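Local coordinates for protein multicopper oxidase (Arthrobacter sp. FB24, PDB 3GDC) that probably oxidises phenolic or similar substrates at its copper centres and passes the electrons to oxygen, as a laccase-like multicopper oxidase, at residues Thr67-Glu72 / Ile151-Glu156; Gly73-Ile78 / Glu120-Pro125. One frame throughout, in Å; residues are numbered along the deposited sequence.

In the fold
Contacts 1 and 2 both lie in the N-terminal cupredoxin-like domain and are joined through the chain, since strand 67-71 leads directly into strand 75-82. Contact 1 pairs parallel strands; contact 2 pairs antiparallel ones. Both are partly buried, but contact 1 runs out to exposed Arg-71 and Lys-155, while no touching residue of contact 2 is fully exposed. The buried faces meet: Ala-70 packs on Leu-76, Leu-68 on Ile-78, and Val-152 and Ala-70 on Ala-123. The Trp-69 and Ile-151 face of contact 1 is mixed, with charges at its far end; nearby, Glu-72 OE1 accepts a backbone N-H. Contact 2 has a polar face, where a water joins Arg-77 to Glu-120.

Contact 1: Thr67-Glu72 / Ile151-Glu156; sequences TLWARE and IVEPKE
Trp-69 and Ile-151 meet at the tight end of this contact. Ring atom CD1 of Trp-69 lies 3.8 Å from CG2 of Ile-151, and the two side chains cross at about a right angle. Further along, CZ2 of Trp-69 rests 3.7 Å from CB of Glu-153. The indole ring takes this place because its CG stands anti to the backbone N (chi1 -175°). Its cation-pi partner is Arg-22. The carboxylate of Glu-153 turns to a salt bridge with Arg-158. On the other face, CG1 of Val-152 packs 3.6 Å from CA of Glu-72, and Ala-70 and Val-152 both touch Ala-123.

The backbones form a parallel beta pair within the cupredoxin-like beta sandwich of this multicopper oxidase. Ile-151 N gives a nearly straight bond to Leu-68 O at 2.7 Å. Ala-70 then donates to Ile-151 O, Glu-153 N to Ala-70 O, and Glu-72 N to Glu-153 O.

Past the strands the contact opens to solvent. The extended chain of Glu-72 brings OE1 to within 3.0 Å of Lys-155 N, which bonds to the anti lone pair of that oxygen. A water also donates to OE1 of Glu-72, at 2.6 Å, and accepts a longer bond from Glu-156 N. Nearby, CD of Lys-155 sits over the centre of the Arg-71 guanidinium, 3.6 Å from CZ. NZ of Lys-155 lies 3.5 Å from NH2 of Arg-71, so two like charges come close, a cost that exposure to water probably lowers.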
# COMPACT_ATOMS: atom_id res chain seq x y z
N THR A 67 -23.83 9.98 3.71
CA THR A 67 -22.71 10.02 4.62
C THR A 67 -23.28 10.18 6.03
O THR A 67 -23.77 11.25 6.38
CB THR A 67 -21.74 11.17 4.29
OG1 THR A 67 -21.29 11.01 2.93
CG2 THR A 67 -20.55 11.13 5.23
N LEU A 68 -23.25 9.11 6.81
CA LEU A 68 -23.80 9.14 8.16
C LEU A 68 -22.80 9.78 9.11
O LEU A 68 -21.60 9.48 9.06
CB LEU A 68 -24.20 7.73 8.63
CG LEU A 68 -25.05 6.88 7.68
CD1 LEU A 68 -25.33 5.54 8.33
CD2 LEU A 68 -26.35 7.54 7.23
N TRP A 69 -23.28 10.68 9.97
CA TRP A 69 -22.43 11.38 10.93
C TRP A 69 -22.97 11.16 12.34
O TRP A 69 -24.17 11.33 12.58
CB TRP A 69 -22.39 12.87 10.60
CG TRP A 69 -21.44 13.67 11.46
CD1 TRP A 69 -20.16 14.02 11.14
CD2 TRP A 69 -21.69 14.18 12.77
NE1 TRP A 69 -19.59 14.73 12.18
CE2 TRP A 69 -20.51 14.84 13.20
CE3 TRP A 69 -22.80 14.15 13.64
CZ2 TRP A 69 -20.41 15.47 14.45
CZ3 TRP A 69 -22.69 14.77 14.88
CH2 TRP A 69 -21.50 15.42 15.27
N ALA A 70 -22.10 10.78 13.26
CA ALA A 70 -22.49 10.63 14.67
C ALA A 70 -21.38 11.12 15.58
O ALA A 70 -20.25 11.32 15.13
CB ALA A 70 -22.83 9.19 14.97
N ARG A 71 -21.69 11.32 16.85
CA ARG A 71 -20.67 11.59 17.84
C ARG A 71 -20.36 10.33 18.64
O ARG A 71 -21.27 9.55 18.96
CB ARG A 71 -21.14 12.71 18.77
CG ARG A 71 -20.03 13.37 19.55
CD ARG A 71 -20.56 13.66 20.92
NE ARG A 71 -20.13 14.95 21.44
CZ ARG A 71 -20.62 15.51 22.54
NH1 ARG A 71 -21.57 14.88 23.23
NH2 ARG A 71 -20.18 16.69 22.95
N GLU A 72 -19.09 10.15 18.97
CA GLU A 72 -18.61 8.99 19.72
C GLU A 72 -19.53 8.69 20.90
O GLU A 72 -19.83 9.58 21.70
CB GLU A 72 -17.19 9.23 20.21
CG GLU A 72 -16.55 8.05 20.90
CD GLU A 72 -15.19 8.38 21.51
OE1 GLU A 72 -14.74 9.55 21.48
OE2 GLU A 72 -14.56 7.44 22.03
N ILE A 151 -19.12 8.52 9.63
CA ILE A 151 -18.16 9.37 10.34
C ILE A 151 -18.55 9.47 11.81
O ILE A 151 -19.67 9.83 12.11
CB ILE A 151 -18.16 10.81 9.74
CG1 ILE A 151 -18.00 10.77 8.21
CG2 ILE A 151 -17.16 11.73 10.46
CD1 ILE A 151 -16.77 10.06 7.69
N VAL A 152 -17.63 9.13 12.70
CA VAL A 152 -17.86 9.21 14.15
C VAL A 152 -16.86 10.20 14.75
O VAL A 152 -15.65 9.92 14.82
CB VAL A 152 -17.73 7.84 14.83
CG1 VAL A 152 -17.94 7.95 16.36
CG2 VAL A 152 -18.70 6.82 14.25
N GLU A 153 -17.37 11.36 15.14
CA GLU A 153 -16.57 12.42 15.73
C GLU A 153 -16.13 12.07 17.15
O GLU A 153 -16.96 11.65 17.97
CB GLU A 153 -17.36 13.73 15.74
CG GLU A 153 -16.53 14.98 16.06
CD GLU A 153 -15.89 15.59 14.82
OE1 GLU A 153 -16.29 16.70 14.42
OE2 GLU A 153 -14.99 14.95 14.23
N PRO A 154 -14.83 12.20 17.46
CA PRO A 154 -14.36 12.00 18.83
C PRO A 154 -15.06 12.94 19.82
O PRO A 154 -15.31 14.11 19.51
CB PRO A 154 -12.86 12.32 18.76
CG PRO A 154 -12.66 13.05 17.46
CD PRO A 154 -13.71 12.49 16.54
N LYS A 155 -15.37 12.40 20.99
CA LYS A 155 -15.93 13.19 22.08
C LYS A 155 -14.96 14.31 22.46
O LYS A 155 -15.37 15.45 22.69
CB LYS A 155 -16.24 12.28 23.28
CG LYS A 155 -16.88 12.96 24.48
CD LYS A 155 -18.37 13.23 24.28
CE LYS A 155 -18.98 13.88 25.52
NZ LYS A 155 -18.59 15.32 25.70
N GLU A 156 -13.66 13.99 22.50
CA GLU A 156 -12.64 14.96 22.89
C GLU A 156 -11.35 14.86 22.07
O GLU A 156 -10.81 13.76 21.88
CB GLU A 156 -12.34 14.83 24.39
CG GLU A 156 -13.24 15.72 25.27
CD GLU A 156 -13.91 14.98 26.43
OE1 GLU A 156 -13.72 13.74 26.55
OE2 GLU A 156 -14.63 15.65 27.22
O HOH W 1 -12.76 10.88 22.47

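Contact 2: Gly73-Ile78 / Glu120-Pro125; sequences GDALRI and EFDATP
Leu-76 and Phe-121 form the hydrogen-bonded pair of this antiparallel ladder, with Leu-76 N donating to Phe-121 O at 2.8 Å and Phe-121 N bonding back to Leu-76 O at 3.3 Å. Ala-123 N bonds to Asp-74 O, and Gly-73 N to Ala-123 O. The chain then folds through an inverse gamma turn centred on Ala-123. Gly-73 has a positive phi (93°), at which any side chain would collide with the carbonyl oxygen of Glu-72.

On the face of Leu-76 and Phe-121, CD1 of Leu-76 obliquely reaches CE1 of Phe-121 at 3.6 Å, and also touches CB of Ala-123 at 3.9 Å. CG of Phe-121 sits between the backbone N and carbonyl carbon (chi1 41°), which lays the CD1/CE1 side of the ring against Leu-76. This face looks into the cupredoxin-like sandwich, with Leu-76 and Ala-123 buried; Phe-150 touches Leu-76 and Phe-121, and Phe-92 meets Phe-121 edge-to-face. An alanine in place of Leu-76 lacks CG and both methyls and is likely to leave a gap between the Phe-121 ring, Ala-123 and Ala-70.

On the other face, Arg-77 and Glu-120 lie side by side, pointing the same way. A water in the guanidinium plane accepts from Arg-77 NE at 2.6 Å and donates weakly to Glu-120 OE1 at 2.8 Å. OD1 of Asp-122, 3.6 Å from CA of Ala-75, forms a salt bridge with Arg-32.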
# COMPACT_ATOMS: atom_id res chain seq x y z
N GLY A 73 -20.00 7.45 20.98
CA GLY A 73 -20.86 7.02 22.08
C GLY A 73 -22.36 7.12 21.87
O GLY A 73 -23.12 6.57 22.67
N ASP A 74 -22.80 7.80 20.79
CA ASP A 74 -24.22 7.89 20.45
C ASP A 74 -24.80 6.49 20.24
O ASP A 74 -24.09 5.58 19.81
CB ASP A 74 -24.47 8.68 19.14
CG ASP A 74 -24.25 10.19 19.27
OD1 ASP A 74 -24.07 10.74 20.39
OD2 ASP A 74 -24.25 10.84 18.20
N ALA A 75 -26.08 6.33 20.56
CA ALA A 75 -26.80 5.11 20.25
C ALA A 75 -27.37 5.29 18.85
O ALA A 75 -28.05 6.29 18.57
CB ALA A 75 -27.92 4.86 21.27
N LEU A 76 -27.09 4.33 17.96
CA LEU A 76 -27.49 4.45 16.55
C LEU A 76 -28.53 3.43 16.14
O LEU A 76 -28.50 2.28 16.57
CB LEU A 76 -26.26 4.32 15.62
CG LEU A 76 -25.02 5.17 15.91
CD1 LEU A 76 -23.98 5.00 14.80
CD2 LEU A 76 -25.36 6.65 16.09
N ARG A 77 -29.45 3.88 15.29
CA ARG A 77 -30.44 3.01 14.66
C ARG A 77 -30.52 3.34 13.18
O ARG A 77 -30.81 4.49 12.80
CB ARG A 77 -31.83 3.18 15.29
CG ARG A 77 -31.92 2.67 16.72
CD ARG A 77 -33.34 2.77 17.23
NE ARG A 77 -33.39 2.49 18.66
CZ ARG A 77 -34.41 2.80 19.46
NH1 ARG A 77 -35.48 3.43 18.97
NH2 ARG A 77 -34.35 2.50 20.75
N ILE A 78 -30.26 2.34 12.34
CA ILE A 78 -30.43 2.48 10.90
C ILE A 78 -31.58 1.61 10.47
O ILE A 78 -31.48 0.38 10.52
CB ILE A 78 -29.15 2.09 10.13
CG1 ILE A 78 -27.97 2.99 10.54
CG2 ILE A 78 -29.40 2.10 8.63
CD1 ILE A 78 -28.02 4.35 9.98
N GLU A 120 -28.73 -1.73 14.86
CA GLU A 120 -28.51 -0.98 16.10
C GLU A 120 -27.12 -1.25 16.66
O GLU A 120 -26.70 -2.40 16.76
CB GLU A 120 -29.56 -1.37 17.15
CG GLU A 120 -31.00 -1.35 16.64
CD GLU A 120 -32.03 -1.65 17.72
OE1 GLU A 120 -31.66 -1.67 18.92
OE2 GLU A 120 -33.22 -1.86 17.37
N PHE A 121 -26.42 -0.18 17.01
CA PHE A 121 -25.11 -0.25 17.65
C PHE A 121 -24.74 1.13 18.18
O PHE A 121 -25.42 2.12 17.92
CB PHE A 121 -24.02 -0.77 16.68
CG PHE A 121 -24.14 -0.22 15.28
CD1 PHE A 121 -23.72 1.08 14.98
CD2 PHE A 121 -24.67 -0.99 14.27
CE1 PHE A 121 -23.83 1.59 13.69
CE2 PHE A 121 -24.79 -0.48 12.97
CZ PHE A 121 -24.37 0.81 12.69
N ASP A 122 -23.66 1.19 18.95
CA ASP A 122 -23.15 2.46 19.42
C ASP A 122 -22.13 3.02 18.43
O ASP A 122 -21.52 2.26 17.68
CB ASP A 122 -22.54 2.31 20.81
CG ASP A 122 -23.60 2.02 21.88
OD1 ASP A 122 -24.76 2.46 21.70
OD2 ASP A 122 -23.27 1.37 22.89
N ALA A 123 -21.97 4.33 18.41
CA ALA A 123 -21.00 4.98 17.52
C ALA A 123 -19.60 4.81 18.12
O ALA A 123 -19.15 5.63 18.92
CB ALA A 123 -21.34 6.45 17.31
N THR A 124 -18.94 3.71 17.75
CA THR A 124 -17.62 3.38 18.28
C THR A 124 -16.83 2.54 17.27
O THR A 124 -17.44 1.76 16.54
CB THR A 124 -17.69 2.52 19.56
OG1 THR A 124 -18.94 2.72 20.22
CG2 THR A 124 -16.55 2.88 20.49
N PRO A 125 -15.49 2.71 17.22
CA PRO A 125 -14.69 3.75 17.85
C PRO A 125 -14.83 5.04 17.07
O PRO A 125 -15.39 5.02 15.97
CB PRO A 125 -13.26 3.21 17.72
CG PRO A 125 -13.30 2.41 16.45
CD PRO A 125 -14.65 1.76 16.46
O HOH W 2 -31.54 1.01 19.65